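Local coordinates for 5-oxopent-3-ene-1,2,5-tricarboxylate decarboxylase (Exiguobacterium antarcticum B7, PDB 6IYM), which belongs to the fumarylacetoacetate hydrolase family of metal-dependent enzymes and carries a magnesium ion bound by acidic side chains, at residues 5-16 and 28-39. Numbering follows the deposited sequence.
Sequences WFRFEQDGRARI and TPQVYTDSLLEV
I16 and W5, on the two strands of the antiparallel hairpin 5-16, receive two short helices, 28-31 and 36-39, and the turn between them, the backbones coming closest where R15 and D34 lie 5.0 Å apart at CA. I16 is the centre of the packing. With CG1 beside the backbone N (chi1 -69°), its extended chain reaches into the bend of the second segment, where I16 CD1 lies 3.2 Å from T33 O and 4.0 Å from V39 CG2; the slender CG1-CD1 arm of isoleucine fits between the T33-D34 backbone and V39. V39 is shared, for its other methyl, CG1, sits over a face of the W5 six-membered ring, 4.3 Å from the centroid and 15° off the normal, a CH-pi contact. V31 CG1 meets the same ring at its edge, in plane, while L36 CD1 packs 3.8 Å from W5 CB. The broad indole thus gives both helices an apolar surface, and I184 of strand 178-186 backs L36.

T28 OG1 accepts from I16 N over 3.0 Å at 160°, and it also hydrogen-bonds D26 OD1. R15 crosses T28 at about a right angle, laying one guanidinium face against the threonine; the chain bends at chi3, and NE makes a salt bridge with D26 OD2, so one aspartate probably steadies both residues. The linker is held from within: T33 OG1 takes the S35 backbone N-H in an ST turn and gives its own hydrogen to E38 OE2, while S35 OG, at the N-cap, accepts from E38 N at 3.1 Å. Together these pieces form a β-hairpin covered by two short helices and the turn joining them, in the small N-terminal region beside the β-rich body that carries the magnesium site of this FAH-family protein.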
loop_
_atom_site.group_PDB
_atom_site.type_symbol
_atom_site.label_atom_id
_atom_site.label_comp_id
_atom_site.label_asym_id
_atom_site.label_seq_id
_atom_site.Cartn_x
_atom_site.Cartn_y
_atom_site.Cartn_z
ATOM N N TRP A 5 21.438 -11.273 -4.181
ATOM C CA TRP A 5 20.322 -12.248 -4.206
ATOM C C TRP A 5 19.411 -11.904 -5.370
ATOM O O TRP A 5 19.136 -10.708 -5.563
ATOM C CB TRP A 5 19.524 -12.219 -2.904
ATOM C CG TRP A 5 20.241 -12.747 -1.708
ATOM C CD1 TRP A 5 21.015 -12.063 -0.822
ATOM C CD2 TRP A 5 20.193 -14.096 -1.248
ATOM N NE1 TRP A 5 21.477 -12.905 0.147
ATOM C CE2 TRP A 5 20.982 -14.157 -0.084
ATOM C CE3 TRP A 5 19.554 -15.247 -1.707
ATOM C CZ2 TRP A 5 21.160 -15.347 0.622
ATOM C CZ3 TRP A 5 19.735 -16.423 -1.012
ATOM C CH2 TRP A 5 20.521 -16.469 0.141
ATOM N N PHE A 6 18.914 -12.914 -6.071
ATOM C CA PHE A 6 17.865 -12.730 -7.096
ATOM C C PHE A 6 16.995 -13.977 -7.155
ATOM O O PHE A 6 17.327 -15.021 -6.532
ATOM C CB PHE A 6 18.482 -12.404 -8.458
ATOM C CG PHE A 6 19.540 -13.365 -8.929
ATOM C CD1 PHE A 6 20.866 -13.191 -8.560
ATOM C CD2 PHE A 6 19.208 -14.440 -9.743
ATOM C CE1 PHE A 6 21.844 -14.064 -9.010
ATOM C CE2 PHE A 6 20.182 -15.324 -10.180
ATOM C CZ PHE A 6 21.501 -15.127 -9.819
ATOM N N ARG A 7 15.857 -13.790 -7.811
ATOM C CA ARG A 7 14.958 -14.848 -8.295
ATOM C C ARG A 7 15.190 -14.916 -9.809
ATOM O O ARG A 7 15.396 -13.836 -10.408
ATOM C CB ARG A 7 13.531 -14.479 -7.892
ATOM C CG ARG A 7 12.691 -15.635 -7.376
ATOM C CD ARG A 7 11.457 -15.160 -6.657
ATOM N NE ARG A 7 10.872 -13.993 -7.290
ATOM C CZ ARG A 7 9.673 -13.937 -7.850
ATOM N NH1 ARG A 7 8.882 -14.986 -7.838
ATOM N NH2 ARG A 7 9.254 -12.815 -8.408
ATOM N N PHE A 8 15.232 -16.120 -10.391
ATOM C CA PHE A 8 15.299 -16.336 -11.863
ATOM C C PHE A 8 14.299 -17.419 -12.265
ATOM O O PHE A 8 13.895 -18.203 -11.385
ATOM C CB PHE A 8 16.718 -16.705 -12.289
ATOM C CG PHE A 8 17.220 -18.048 -11.815
ATOM C CD1 PHE A 8 17.035 -19.189 -12.586
ATOM C CD2 PHE A 8 17.928 -18.164 -10.629
ATOM C CE1 PHE A 8 17.539 -20.413 -12.176
ATOM C CE2 PHE A 8 18.431 -19.388 -10.216
ATOM C CZ PHE A 8 18.240 -20.510 -10.990
ATOM N N GLU A 9 13.940 -17.460 -13.550
ATOM C CA GLU A 9 12.912 -18.367 -14.120
ATOM C C GLU A 9 13.576 -19.643 -14.649
ATOM O O GLU A 9 14.606 -19.535 -15.355
ATOM C CB GLU A 9 12.159 -17.661 -15.244
ATOM C CG GLU A 9 11.279 -18.580 -16.071
ATOM C CD GLU A 9 10.666 -17.871 -17.265
ATOM O OE1 GLU A 9 10.490 -16.635 -17.175
ATOM O OE2 GLU A 9 10.395 -18.543 -18.289
ATOM N N GLN A 10 12.970 -20.797 -14.331
ATOM C CA GLN A 10 13.300 -22.139 -14.887
ATOM C C GLN A 10 12.016 -22.976 -15.029
ATOM O O GLN A 10 11.391 -23.314 -13.998
ATOM C CB GLN A 10 14.326 -22.828 -13.994
ATOM C CG GLN A 10 14.887 -24.100 -14.601
ATOM C CD GLN A 10 16.197 -24.454 -13.950
ATOM O OE1 GLN A 10 17.234 -23.869 -14.252
ATOM N NE2 GLN A 10 16.140 -25.389 -13.014
ATOM N N ASP A 11 11.633 -23.281 -16.273
ATOM C CA ASP A 11 10.453 -24.110 -16.634
ATOM C C ASP A 11 9.162 -23.365 -16.275
ATOM O O ASP A 11 8.206 -24.034 -15.842
ATOM C CB ASP A 11 10.523 -25.482 -15.959
ATOM C CG ASP A 11 11.793 -26.247 -16.292
ATOM O OD1 ASP A 11 12.870 -25.606 -16.376
ATOM O OD2 ASP A 11 11.697 -27.477 -16.479
ATOM N N GLY A 12 9.131 -22.045 -16.493
ATOM C CA GLY A 12 8.004 -21.157 -16.144
ATOM C C GLY A 12 7.793 -21.071 -14.639
ATOM O O GLY A 12 6.652 -20.744 -14.247
ATOM N N ARG A 13 8.847 -21.325 -13.838
ATOM C CA ARG A 13 8.778 -21.490 -12.354
ATOM C C ARG A 13 9.983 -20.860 -11.633
ATOM O O ARG A 13 11.150 -21.140 -11.992
ATOM C CB ARG A 13 8.655 -22.970 -11.982
ATOM C CG ARG A 13 7.221 -23.473 -12.051
ATOM C CD ARG A 13 7.021 -24.873 -11.509
ATOM N NE ARG A 13 7.627 -25.878 -12.370
ATOM C CZ ARG A 13 8.710 -26.577 -12.071
ATOM N NH1 ARG A 13 9.327 -26.390 -10.914
ATOM N NH2 ARG A 13 9.173 -27.470 -12.928
ATOM N N ALA A 14 9.681 -20.092 -10.584
ATOM C CA ALA A 14 10.636 -19.305 -9.779
ATOM C C ALA A 14 11.692 -20.228 -9.168
ATOM O O ALA A 14 11.315 -21.288 -8.663
ATOM C CB ALA A 14 9.881 -18.549 -8.711
ATOM N N ARG A 15 12.964 -19.813 -9.223
ATOM C CA ARG A 15 14.092 -20.354 -8.418
ATOM C C ARG A 15 14.872 -19.178 -7.818
ATOM O O ARG A 15 14.609 -18.040 -8.221
ATOM C CB ARG A 15 14.991 -21.255 -9.273
ATOM C CG ARG A 15 14.383 -22.620 -9.562
ATOM C CD ARG A 15 15.366 -23.605 -10.168
ATOM N NE ARG A 15 16.342 -24.109 -9.211
ATOM C CZ ARG A 15 16.105 -25.029 -8.272
ATOM N NH1 ARG A 15 14.899 -25.558 -8.139
ATOM N NH2 ARG A 15 17.080 -25.417 -7.463
ATOM N N ILE A 16 15.794 -19.443 -6.890
ATOM C CA ILE A 16 16.589 -18.398 -6.187
ATOM C C ILE A 16 18.057 -18.607 -6.552
ATOM O O ILE A 16 18.521 -19.769 -6.595
ATOM C CB ILE A 16 16.374 -18.426 -4.659
ATOM C CG1 ILE A 16 14.965 -17.985 -4.271
ATOM C CG2 ILE A 16 17.423 -17.595 -3.934
ATOM C CD1 ILE A 16 14.609 -18.329 -2.839
ATOM N N THR A 28 18.970 -22.527 -4.328
ATOM C CA THR A 28 17.614 -22.886 -3.833
ATOM C C THR A 28 17.731 -24.024 -2.817
ATOM O O THR A 28 17.166 -23.912 -1.730
ATOM C CB THR A 28 16.678 -23.164 -5.017
ATOM O OG1 THR A 28 16.924 -22.111 -5.951
ATOM C CG2 THR A 28 15.213 -23.231 -4.651
ATOM N N PRO A 29 18.443 -25.142 -3.131
ATOM C CA PRO A 29 18.564 -26.275 -2.210
ATOM C C PRO A 29 19.040 -25.928 -0.791
ATOM O O PRO A 29 18.384 -26.358 0.143
ATOM C CB PRO A 29 19.585 -27.193 -2.906
ATOM C CG PRO A 29 19.370 -26.920 -4.380
ATOM C CD PRO A 29 19.088 -25.429 -4.425
ATOM N N GLN A 30 20.133 -25.177 -0.633
ATOM C CA GLN A 30 20.684 -24.866 0.722
ATOM C C GLN A 30 19.691 -24.023 1.530
ATOM O O GLN A 30 19.671 -24.202 2.761
ATOM C CB GLN A 30 22.022 -24.126 0.680
ATOM C CG GLN A 30 23.239 -25.038 0.634
ATOM C CD GLN A 30 23.899 -24.998 -0.721
ATOM O OE1 GLN A 30 23.256 -25.223 -1.748
ATOM N NE2 GLN A 30 25.190 -24.690 -0.730
ATOM N N VAL A 31 18.916 -23.147 0.876
ATOM C CA VAL A 31 18.050 -22.126 1.550
ATOM C C VAL A 31 16.605 -22.647 1.687
ATOM O O VAL A 31 15.841 -22.026 2.450
ATOM C CB VAL A 31 18.124 -20.751 0.845
ATOM C CG1 VAL A 31 19.553 -20.257 0.725
ATOM C CG2 VAL A 31 17.456 -20.734 -0.516
ATOM N N TYR A 32 16.239 -23.740 1.004
ATOM C CA TYR A 32 14.983 -24.520 1.228
ATOM C C TYR A 32 13.745 -23.648 0.988
ATOM O O TYR A 32 12.808 -23.702 1.799
ATOM C CB TYR A 32 14.937 -25.127 2.640
ATOM C CG TYR A 32 16.074 -26.066 2.949
ATOM C CD1 TYR A 32 16.121 -27.338 2.398
ATOM C CD2 TYR A 32 17.126 -25.673 3.763
ATOM C CE1 TYR A 32 17.182 -28.194 2.644
ATOM C CE2 TYR A 32 18.194 -26.520 4.024
ATOM C CZ TYR A 32 18.220 -27.786 3.464
ATOM O OH TYR A 32 19.266 -28.626 3.714
ATOM N N THR A 33 13.714 -22.901 -0.117
ATOM C CA THR A 33 12.511 -22.163 -0.578
ATOM C C THR A 33 12.765 -21.567 -1.966
ATOM O O THR A 33 13.940 -21.419 -2.322
ATOM C CB THR A 33 12.111 -21.100 0.454
ATOM O OG1 THR A 33 11.007 -20.377 -0.090
ATOM C CG2 THR A 33 13.236 -20.158 0.814
ATOM N N ASP A 34 11.692 -21.255 -2.700
ATOM C CA ASP A 34 11.698 -20.503 -3.992
ATOM C C ASP A 34 11.202 -19.048 -3.803
ATOM O O ASP A 34 10.957 -18.357 -4.834
ATOM C CB ASP A 34 10.791 -21.198 -5.008
ATOM C CG ASP A 34 9.370 -21.241 -4.480
ATOM O OD1 ASP A 34 9.250 -21.311 -3.247
ATOM O OD2 ASP A 34 8.411 -21.135 -5.289
ATOM N N SER A 35 10.952 -18.608 -2.561
ATOM C CA SER A 35 10.516 -17.216 -2.261
ATOM C C SER A 35 11.662 -16.446 -1.615
ATOM O O SER A 35 12.091 -16.803 -0.499
ATOM C CB SER A 35 9.284 -17.126 -1.434
ATOM O OG SER A 35 9.087 -15.782 -1.015
ATOM N N LEU A 36 12.165 -15.443 -2.338
ATOM C CA LEU A 36 13.242 -14.561 -1.842
ATOM C C LEU A 36 12.682 -13.674 -0.727
ATOM O O LEU A 36 13.482 -13.273 0.116
ATOM C CB LEU A 36 13.810 -13.760 -3.018
ATOM C CG LEU A 36 14.978 -12.857 -2.682
ATOM C CD1 LEU A 36 16.133 -13.657 -2.107
ATOM C CD2 LEU A 36 15.420 -12.083 -3.917
ATOM N N LEU A 37 11.367 -13.395 -0.716
ATOM C CA LEU A 37 10.711 -12.648 0.383
ATOM C C LEU A 37 10.803 -13.471 1.667
ATOM O O LEU A 37 11.077 -12.887 2.734
ATOM C CB LEU A 37 9.249 -12.377 0.048
ATOM C CG LEU A 37 8.435 -11.775 1.191
ATOM C CD1 LEU A 37 9.039 -10.457 1.656
ATOM C CD2 LEU A 37 6.988 -11.592 0.768
ATOM N N GLU A 38 10.574 -14.776 1.529
ATOM C CA GLU A 38 10.644 -15.759 2.633
ATOM C C GLU A 38 12.045 -15.734 3.230
ATOM O O GLU A 38 12.148 -15.779 4.453
ATOM C CB GLU A 38 10.320 -17.159 2.122
ATOM C CG GLU A 38 9.191 -17.834 2.880
ATOM C CD GLU A 38 8.721 -19.115 2.207
ATOM O OE1 GLU A 38 7.652 -19.088 1.554
ATOM O OE2 GLU A 38 9.450 -20.119 2.303
ATOM N N VAL A 39 13.081 -15.672 2.386
ATOM C CA VAL A 39 14.514 -15.643 2.810
ATOM C C VAL A 39 14.759 -14.388 3.652
ATOM O O VAL A 39 15.431 -14.491 4.684
ATOM C CB VAL A 39 15.466 -15.696 1.599
ATOM C CG1 VAL A 39 16.913 -15.465 1.993
ATOM C CG2 VAL A 39 15.331 -17.010 0.839
#